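Local structure of acetyl transferase (Salmonella typhimurium, 1S7N) at residues 32-37 / 102-107; 129-134 / 176-181; 6-11 / 117-122. The protein probably transfers an acetyl group from acetyl-coenzyme A to the N-terminal amine of ribosomal protein L12, converting it to the acetylated form L7. One frame throughout, in Å; residues are numbered along the deposited sequence.

Contact 1. Residues 32-37 / 102-107. With COA (coenzyme A), chain F.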
# COMPACT_ATOMS: atom_id res chain seq x y z
N LEU B 32 22.67 10.77 7.36
CA LEU B 32 24.04 10.24 7.57
C LEU B 32 24.37 10.29 9.03
O LEU B 32 24.89 9.33 9.56
CB LEU B 32 25.12 11.02 6.81
CG LEU B 32 24.96 11.12 5.28
CD1 LEU B 32 26.00 12.06 4.66
CD2 LEU B 32 25.11 9.73 4.69
N LYS B 33 23.99 11.39 9.69
CA LYS B 33 24.27 11.53 11.07
C LYS B 33 23.56 10.43 11.88
O LYS B 33 24.10 9.91 12.85
CB LYS B 33 23.80 12.91 11.55
CG LYS B 33 23.74 13.09 13.05
CD LYS B 33 23.32 14.55 13.43
CE LYS B 33 23.27 14.74 14.97
NZ LYS B 33 22.27 13.87 15.71
N ASN B 34 22.36 10.07 11.47
CA ASN B 34 21.60 9.11 12.27
C ASN B 34 21.59 7.71 11.67
O ASN B 34 20.89 6.82 12.14
CB ASN B 34 20.14 9.61 12.37
CG ASN B 34 20.00 10.77 13.29
OD1 ASN B 34 19.94 10.60 14.51
ND2 ASN B 34 19.93 11.97 12.74
N LYS B 35 22.37 7.53 10.62
CA LYS B 35 22.30 6.26 9.90
C LYS B 35 22.44 4.98 10.76
O LYS B 35 21.60 4.08 10.69
CB LYS B 35 23.33 6.30 8.76
CG LYS B 35 23.31 5.12 7.87
CD LYS B 35 24.25 5.37 6.70
CE LYS B 35 24.41 4.08 5.87
NZ LYS B 35 25.84 3.92 5.53
N ALA B 36 23.46 4.92 11.59
CA ALA B 36 23.65 3.73 12.38
C ALA B 36 22.48 3.44 13.29
O ALA B 36 22.01 2.32 13.31
CB ALA B 36 24.98 3.81 13.19
N TRP B 37 21.97 4.45 14.01
CA TRP B 37 20.86 4.24 14.95
C TRP B 37 19.55 3.96 14.20
O TRP B 37 18.76 3.11 14.63
CB TRP B 37 20.74 5.47 15.89
CG TRP B 37 19.46 5.53 16.69
CD1 TRP B 37 19.05 4.69 17.74
CD2 TRP B 37 18.38 6.43 16.46
NE1 TRP B 37 17.79 5.04 18.14
CE2 TRP B 37 17.35 6.10 17.37
CE3 TRP B 37 18.17 7.47 15.55
CZ2 TRP B 37 16.15 6.78 17.40
CZ3 TRP B 37 16.98 8.13 15.58
CH2 TRP B 37 15.99 7.79 16.49
N TRP B 102 10.39 9.45 11.62
CA TRP B 102 11.61 9.24 12.37
C TRP B 102 12.08 10.61 12.82
O TRP B 102 11.75 11.64 12.21
CB TRP B 102 12.70 8.51 11.55
CG TRP B 102 13.14 9.25 10.31
CD1 TRP B 102 12.66 9.08 9.03
CD2 TRP B 102 14.28 10.10 10.19
NE1 TRP B 102 13.45 9.76 8.13
CE2 TRP B 102 14.45 10.39 8.82
CE3 TRP B 102 15.16 10.66 11.11
CZ2 TRP B 102 15.48 11.20 8.35
CZ3 TRP B 102 16.20 11.48 10.65
CH2 TRP B 102 16.34 11.74 9.28
N LEU B 103 12.83 10.58 13.91
CA LEU B 103 13.41 11.76 14.55
C LEU B 103 14.93 11.65 14.68
O LEU B 103 15.47 10.56 14.74
CB LEU B 103 12.86 11.90 15.97
CG LEU B 103 11.53 12.62 16.29
CD1 LEU B 103 11.33 12.69 17.85
CD2 LEU B 103 11.62 14.06 15.77
N ASP B 104 15.60 12.78 14.70
CA ASP B 104 17.02 12.75 14.95
C ASP B 104 17.10 12.18 16.37
O ASP B 104 16.31 12.54 17.23
CB ASP B 104 17.61 14.14 14.94
CG ASP B 104 19.03 14.13 15.50
OD1 ASP B 104 19.14 14.00 16.73
OD2 ASP B 104 20.00 14.19 14.72
N GLU B 105 18.05 11.28 16.59
CA GLU B 105 18.12 10.58 17.85
C GLU B 105 18.16 11.44 19.10
O GLU B 105 17.59 11.05 20.12
CB GLU B 105 19.31 9.56 17.88
CG GLU B 105 19.25 8.56 19.04
CD GLU B 105 20.52 7.68 19.10
OE1 GLU B 105 21.45 7.98 18.34
OE2 GLU B 105 20.60 6.72 19.89
N SER B 106 18.80 12.59 19.04
CA SER B 106 18.86 13.41 20.26
C SER B 106 17.59 14.28 20.43
O SER B 106 17.52 15.16 21.28
CB SER B 106 20.08 14.31 20.25
OG SER B 106 19.86 15.31 19.28
N PHE B 107 16.59 14.04 19.60
CA PHE B 107 15.38 14.81 19.75
C PHE B 107 14.28 13.97 20.32
O PHE B 107 13.16 14.43 20.32
CB PHE B 107 14.96 15.42 18.41
CG PHE B 107 15.61 16.75 18.14
CD1 PHE B 107 15.12 17.90 18.71
CD2 PHE B 107 16.74 16.83 17.32
CE1 PHE B 107 15.73 19.13 18.51
CE2 PHE B 107 17.36 18.08 17.10
CZ PHE B 107 16.84 19.23 17.71
N1A COA F . 3.56 15.01 24.52
C2A COA F . 3.79 13.66 24.53
N3A COA F . 4.87 13.03 25.05
C4A COA F . 5.81 13.85 25.65
C5A COA F . 5.65 15.24 25.71
C6A COA F . 4.46 15.82 25.11
N6A COA F . 4.32 17.16 25.15
N7A COA F . 6.73 15.87 26.35
C8A COA F . 7.54 14.91 26.68
N9A COA F . 7.01 13.70 26.26
C1B COA F . 7.72 12.40 26.38
C2B COA F . 6.88 11.18 26.72
O2B COA F . 6.91 11.04 28.12
C3B COA F . 7.70 10.07 26.14
O3B COA F . 8.78 9.82 27.01
P3B COA F . 9.43 8.32 27.18
O7A COA F . 10.81 8.64 27.69
O8A COA F . 9.40 7.56 25.89
O9A COA F . 8.53 7.66 28.21
C4B COA F . 8.20 10.70 24.84
O4B COA F . 8.41 12.08 25.14
C5B COA F . 7.39 10.50 23.54
O5B COA F . 7.88 11.38 22.52
P1A COA F . 7.34 11.26 20.94
O1A COA F . 5.92 10.84 20.91
O2A COA F . 7.68 12.52 20.31
O3A COA F . 8.22 10.07 20.34
P2A COA F . 9.75 9.71 20.62
O4A COA F . 10.58 10.87 20.96
O5A COA F . 9.83 8.62 21.59
O6A COA F . 10.29 9.06 19.26
CBP COA F . 10.19 7.69 17.28
CCP COA F . 9.55 7.99 18.65
CDP COA F . 9.62 6.32 16.74
CEP COA F . 9.82 8.87 16.29
CAP COA F . 11.73 7.63 17.45
OAP COA F . 12.09 6.66 18.46
C9P COA F . 12.48 7.36 16.16
O9P COA F . 12.65 8.22 15.32
N8P COA F . 12.69 6.04 15.98
C7P COA F . 13.60 5.53 14.99
C6P COA F . 12.88 5.39 13.62
C5P COA F . 11.61 4.60 13.73
O5P COA F . 11.47 3.71 14.52
N4P COA F . 10.53 5.14 13.06
C3P COA F . 9.21 4.50 13.06
C2P COA F . 9.15 3.18 12.22
S1P COA F . 7.43 2.59 12.16
O HOH W 1 21.89 8.91 15.71
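W37 and E105 meet face to face at the tight centre of this contact. The carboxylate plane of E105 lies 3° from the plane of the W37 indole, and the aliphatic part of the E105 side chain packs over the same face: CB of E105 makes a CH-pi contact with the six-membered ring, 3.5 Å from its centroid. With CG anti to the backbone N in W37 (chi1 167°), the ring is carried out toward the 102-107 segment, where the carbonyl oxygen L103 O sits at its edge, 3.0 Å from W37 CZ3. The buried N34 amide works both ways. Its OD1 takes the backbone N-H of E105 in a nearly straight bond of 2.9 Å, the donor standing above the carbonyl plane, while ND2 donates within its own amide plane to D104 OD2, which it meets from above the carboxylate. L30 O is a second acceptor for ND2.

In the GNAT fold this is the end of strand 96-103, where the chain runs on toward the coenzyme A-binding residues G109, M113 and S114. L103 N donates to the pantetheine carbonyl O9P of coenzyme A (2.8 Å), W37 CH2 comes within 3.6 Å of its C9P, and helix 24-38 borders the pantetheine arm. Just past the strand, D104 forms an Asx turn: OD1 accepts from both N and OG of S106, which arrive from opposite faces of the carboxylate plane.

Toward solvent the packing thins. Exposed K33 runs out extended and bends at its last torsion (chi4 -62°), bringing NZ to D104 OD2 in a salt bridge whose modelled 2.5 Å length is doubtful. A water donates to N34 OD1 and E105 OE1, linking the buried amide to the partly exposed glutamate.

Contact 2. Residues 129-134 / 176-181; sequences DIRRFV and ARIIDA
R131 grips D180 side-on: NE donates to OD1 at 2.9 Å and NH2 to OD2 at 3.0 Å, each carboxylate oxygen using its syn lone pair. The guanidinium and carboxylate planes are 21° apart, so the pair is nearly coplanar. R131 reaches this position with CG between its backbone N and carbonyl carbon (chi1 67°) and a bend at chi3, which lays the chain alongside I178, whose CG2 packs over one guanidinium face. NH2 also donates to Q161 of the second subunit, where Y169 makes a cation-pi contact with R131.

R132 behaves differently. Its chain is extended from CG to NE and carries the guanidinium past A176, NH1 lying 3.2 Å from A176 CB; its charge is met by E156 through NH2. F133 turns to the other face of the sheet, with the ring edge toward R177 O and CE1 4.1 Å from I179 CD1. That same CD1 methyl lies over a face of the R177 guanidinium, near its rim.

The backbones form the antiparallel pairing of strands 132-138 and 168-178 in the mixed GNAT sheet, with R131 and R132 facing the second subunit. F133 and R177 are a hydrogen-bonded pair, N-H to O in both directions, flanked by the non-hydrogen-bonded pairs R132-I178 and V134-A176; one further backbone bond, I179 N to R131 O, follows beyond the strand ends.

Strand 132-138 lies between 96-103, its parallel neighbour, and 168-178. On the F133 side helix 112-127 packs down, M121 against F133 and A125 against I179, while on the R132 side M159 of the second subunit packs against R132.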
# COMPACT_ATOMS: atom_id res chain seq x y z
N ASP B 129 -9.79 15.84 3.60
CA ASP B 129 -9.42 14.91 2.56
C ASP B 129 -8.81 13.62 3.11
O ASP B 129 -8.67 12.64 2.38
CB ASP B 129 -8.58 15.57 1.47
CG ASP B 129 -7.58 16.50 2.03
OD1 ASP B 129 -7.67 16.73 3.25
OD2 ASP B 129 -6.69 16.99 1.29
N ILE B 130 -8.53 13.60 4.41
CA ILE B 130 -8.07 12.35 5.00
C ILE B 130 -8.81 12.24 6.33
O ILE B 130 -8.84 13.20 7.06
CB ILE B 130 -6.53 12.34 5.25
CG1 ILE B 130 -5.78 12.62 3.92
CG2 ILE B 130 -6.17 11.00 5.97
CD1 ILE B 130 -4.29 12.70 4.10
N ARG B 131 -9.46 11.11 6.61
CA ARG B 131 -10.20 10.91 7.84
C ARG B 131 -9.69 9.64 8.53
O ARG B 131 -9.92 9.48 9.74
CB ARG B 131 -11.72 10.73 7.58
CG ARG B 131 -12.07 9.36 6.80
CD ARG B 131 -13.58 9.24 6.41
NE ARG B 131 -14.42 9.10 7.60
CZ ARG B 131 -14.73 7.93 8.14
NH1 ARG B 131 -14.28 6.79 7.57
NH2 ARG B 131 -15.47 7.87 9.24
N ARG B 132 -9.04 8.74 7.74
CA ARG B 132 -8.54 7.46 8.26
C ARG B 132 -6.98 7.49 8.25
O ARG B 132 -6.37 7.53 7.17
CB ARG B 132 -9.06 6.25 7.43
CG ARG B 132 -8.38 4.87 7.88
CD ARG B 132 -8.97 3.59 7.25
NE ARG B 132 -8.04 2.50 7.43
CZ ARG B 132 -8.01 1.72 8.52
NH1 ARG B 132 -8.91 1.87 9.52
NH2 ARG B 132 -7.04 0.84 8.65
N PHE B 133 -6.37 7.45 9.44
CA PHE B 133 -4.93 7.53 9.58
C PHE B 133 -4.36 6.21 10.05
O PHE B 133 -4.78 5.67 11.10
CB PHE B 133 -4.59 8.66 10.59
CG PHE B 133 -5.10 9.98 10.17
CD1 PHE B 133 -6.38 10.37 10.48
CD2 PHE B 133 -4.33 10.81 9.37
CE1 PHE B 133 -6.91 11.60 9.99
CE2 PHE B 133 -4.85 12.06 8.85
CZ PHE B 133 -6.16 12.44 9.18
N VAL B 134 -3.38 5.70 9.32
CA VAL B 134 -2.82 4.41 9.66
C VAL B 134 -1.33 4.39 10.01
O VAL B 134 -0.52 5.07 9.38
CB VAL B 134 -3.01 3.42 8.51
CG1 VAL B 134 -2.48 1.98 8.87
CG2 VAL B 134 -4.41 3.37 8.13
N ALA B 176 -4.96 2.16 13.47
CA ALA B 176 -5.68 3.16 12.75
C ALA B 176 -6.41 4.01 13.74
O ALA B 176 -6.76 3.54 14.85
CB ALA B 176 -6.70 2.54 11.80
N ARG B 177 -6.67 5.24 13.29
CA ARG B 177 -7.43 6.23 14.02
C ARG B 177 -8.26 6.97 12.93
O ARG B 177 -7.76 7.34 11.84
CB ARG B 177 -6.53 7.25 14.70
CG ARG B 177 -7.33 8.17 15.54
CD ARG B 177 -6.48 9.11 16.33
NE ARG B 177 -7.39 10.03 16.95
CZ ARG B 177 -7.03 11.08 17.69
NH1 ARG B 177 -5.74 11.35 17.90
NH2 ARG B 177 -7.98 11.84 18.21
N ILE B 178 -9.54 7.14 13.25
CA ILE B 178 -10.48 7.82 12.41
C ILE B 178 -10.85 9.15 13.07
O ILE B 178 -11.18 9.22 14.26
CB ILE B 178 -11.68 6.97 12.19
CG1 ILE B 178 -11.21 5.68 11.49
CG2 ILE B 178 -12.72 7.72 11.40
CD1 ILE B 178 -12.28 4.81 11.00
N ILE B 179 -10.70 10.21 12.29
CA ILE B 179 -11.00 11.54 12.75
C ILE B 179 -11.89 12.22 11.72
O ILE B 179 -11.50 12.39 10.56
CB ILE B 179 -9.74 12.39 12.92
CG1 ILE B 179 -8.78 11.68 13.88
CG2 ILE B 179 -10.10 13.78 13.44
CD1 ILE B 179 -7.38 12.35 13.97
N ASP B 180 -13.11 12.58 12.14
CA ASP B 180 -14.09 13.28 11.28
C ASP B 180 -14.28 14.62 11.90
O ASP B 180 -14.72 14.70 13.03
CB ASP B 180 -15.46 12.60 11.28
CG ASP B 180 -15.48 11.32 10.46
OD1 ASP B 180 -14.91 11.34 9.35
OD2 ASP B 180 -16.07 10.30 10.92
N ALA B 181 -13.95 15.69 11.20
CA ALA B 181 -14.18 17.01 11.77
C ALA B 181 -15.57 17.37 11.26
O ALA B 181 -15.70 18.12 10.30
CB ALA B 181 -13.17 18.00 11.27

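Contact 3. Residues 6-11 / 117-122; sequences EIIPVS and LQALMT
A119 presents its CB methyl to the end of the N-terminal strand, meeting V10 CG2 at 3.8 Å and P9 O at 3.7 Å. This is alpha/beta packing in the GNAT fold: helix 112-127, the helix that follows the coenzyme A-binding loop, packs on the mixed sheet and meets its outermost strand, 7-9. The short strand and helix segments run at 115° to each other, their axes 8.7 Å apart at closest approach. No hydrogen bond joins them; the side chains that meet are all apolar, though the backbone oxygens of P9 and A119 also border them.

Beside A119, I8 makes the second point of contact. Its two branches split the work: CG2, anti to the backbone N, lies 4.1 Å from A119 O, while CD1, at the end of the other branch, touches L120 CD1 at 3.9 Å. L120 sets out along the flank of the helix, yet with CG anti to its own N (chi1 180°) its delta methyl still reaches the isoleucine. The alpha carbons of V10 and A119 are 5.8 Å apart, a close approach consistent with the short alanine side chain at this point of the helix.

Further out, the strand is held by its neighbour 14-18, through backbone hydrogen bonds between I8 and L16 and between E6 and A18, and V10 packs on L16. E6 is fixed at its carboxylate by Y73 and H65. On the inner side of the helix, L120 packs on L85 and F87 of strand 80-91, and L117 on L85 as well, which seats the helix on the sheet. Within the helix, Q118 O accepts from both T122 N and T122 OG1, which approach from opposite faces of its carbonyl plane, the hydroxyl at 2.7 Å.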
# COMPACT_ATOMS: atom_id res chain seq x y z
N GLU B 6 5.15 25.81 2.47
CA GLU B 6 3.95 25.36 3.19
C GLU B 6 4.27 24.94 4.60
O GLU B 6 4.97 23.95 4.81
CB GLU B 6 3.31 24.17 2.46
CG GLU B 6 2.16 23.51 3.27
CD GLU B 6 1.73 22.13 2.78
OE1 GLU B 6 2.24 21.63 1.74
OE2 GLU B 6 0.86 21.52 3.44
N ILE B 7 3.69 25.65 5.57
CA ILE B 7 3.93 25.38 6.98
C ILE B 7 2.68 24.96 7.70
O ILE B 7 1.65 25.60 7.48
CB ILE B 7 4.33 26.68 7.71
CG1 ILE B 7 5.43 27.38 6.92
CG2 ILE B 7 4.64 26.38 9.20
CD1 ILE B 7 6.85 26.94 7.29
N ILE B 8 2.78 23.95 8.57
CA ILE B 8 1.65 23.58 9.42
C ILE B 8 2.18 23.85 10.83
O ILE B 8 3.14 23.21 11.32
CB ILE B 8 1.21 22.08 9.28
CG1 ILE B 8 0.57 21.88 7.90
CG2 ILE B 8 0.14 21.70 10.33
CD1 ILE B 8 0.58 20.41 7.44
N PRO B 9 1.61 24.87 11.48
CA PRO B 9 2.09 25.14 12.83
C PRO B 9 1.92 23.98 13.79
O PRO B 9 0.97 23.17 13.71
CB PRO B 9 1.27 26.38 13.28
CG PRO B 9 0.04 26.38 12.33
CD PRO B 9 0.69 25.93 11.01
N VAL B 10 2.85 23.89 14.72
CA VAL B 10 2.76 22.86 15.72
C VAL B 10 2.87 23.51 17.10
O VAL B 10 2.06 23.23 17.99
CB VAL B 10 3.84 21.81 15.55
CG1 VAL B 10 3.68 20.76 16.65
CG2 VAL B 10 3.68 21.12 14.13
N SER B 11 3.90 24.33 17.30
CA SER B 11 4.03 24.99 18.60
C SER B 11 4.94 26.19 18.50
O SER B 11 5.39 26.60 17.40
CB SER B 11 4.56 24.04 19.69
OG SER B 11 5.95 23.84 19.50
N LEU B 117 2.51 14.91 14.97
CA LEU B 117 1.50 13.96 14.44
C LEU B 117 0.09 14.47 14.68
O LEU B 117 -0.77 14.41 13.79
CB LEU B 117 1.63 12.58 15.11
CG LEU B 117 0.69 11.46 14.62
CD1 LEU B 117 0.96 11.20 13.12
CD2 LEU B 117 0.93 10.18 15.38
N GLN B 118 -0.15 14.92 15.91
CA GLN B 118 -1.46 15.46 16.33
C GLN B 118 -1.83 16.67 15.44
O GLN B 118 -2.98 16.81 15.00
CB GLN B 118 -1.37 15.81 17.83
CG GLN B 118 -2.66 15.62 18.67
CD GLN B 118 -3.42 14.28 18.51
OE1 GLN B 118 -4.44 14.23 17.80
NE2 GLN B 118 -2.96 13.20 19.19
N ALA B 119 -0.85 17.55 15.16
CA ALA B 119 -1.07 18.72 14.31
C ALA B 119 -1.34 18.31 12.85
O ALA B 119 -2.16 18.92 12.18
CB ALA B 119 0.14 19.65 14.33
N LEU B 120 -0.56 17.36 12.35
CA LEU B 120 -0.75 16.93 10.98
C LEU B 120 -2.14 16.28 10.77
O LEU B 120 -2.87 16.62 9.81
CB LEU B 120 0.36 15.94 10.61
CG LEU B 120 0.27 15.42 9.21
CD1 LEU B 120 0.36 16.62 8.22
CD2 LEU B 120 1.46 14.37 9.03
N MET B 121 -2.48 15.31 11.64
CA MET B 121 -3.75 14.60 11.49
C MET B 121 -4.91 15.61 11.57
O MET B 121 -5.87 15.57 10.76
CB MET B 121 -3.91 13.50 12.57
CG MET B 121 -3.03 12.25 12.38
SD MET B 121 -3.39 10.93 13.54
CE MET B 121 -3.05 11.79 15.11
N THR B 122 -4.79 16.53 12.50
CA THR B 122 -5.85 17.52 12.71
C THR B 122 -6.03 18.36 11.49
O THR B 122 -7.15 18.59 11.03
CB THR B 122 -5.55 18.46 13.90
OG1 THR B 122 -5.55 17.68 15.10
CG2 THR B 122 -6.69 19.53 14.04

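How the contacts relate
From the N terminus, strand 7-9 opens the chain and waits more than a hundred residues for helix 112-127, so contact 3 closes the long loop within which contact 1 is nested: the end of strand 96-103 comes back to helix 24-38 before the chain enters helix 112-127. Contact 2 comes later in series, joining strand 132-138 to the C-terminal end of 168-178. Contacts 1 and 2 lie on opposite sides of the chain's centre, their own centres 28 Å apart, but share one sheet through the neighbouring strands 96-103 and 132-138. Contacts 2 and 3 touch directly, where M121 packs on I179 and a weak hydrogen bond links Q118 OE1 and R177 NH1.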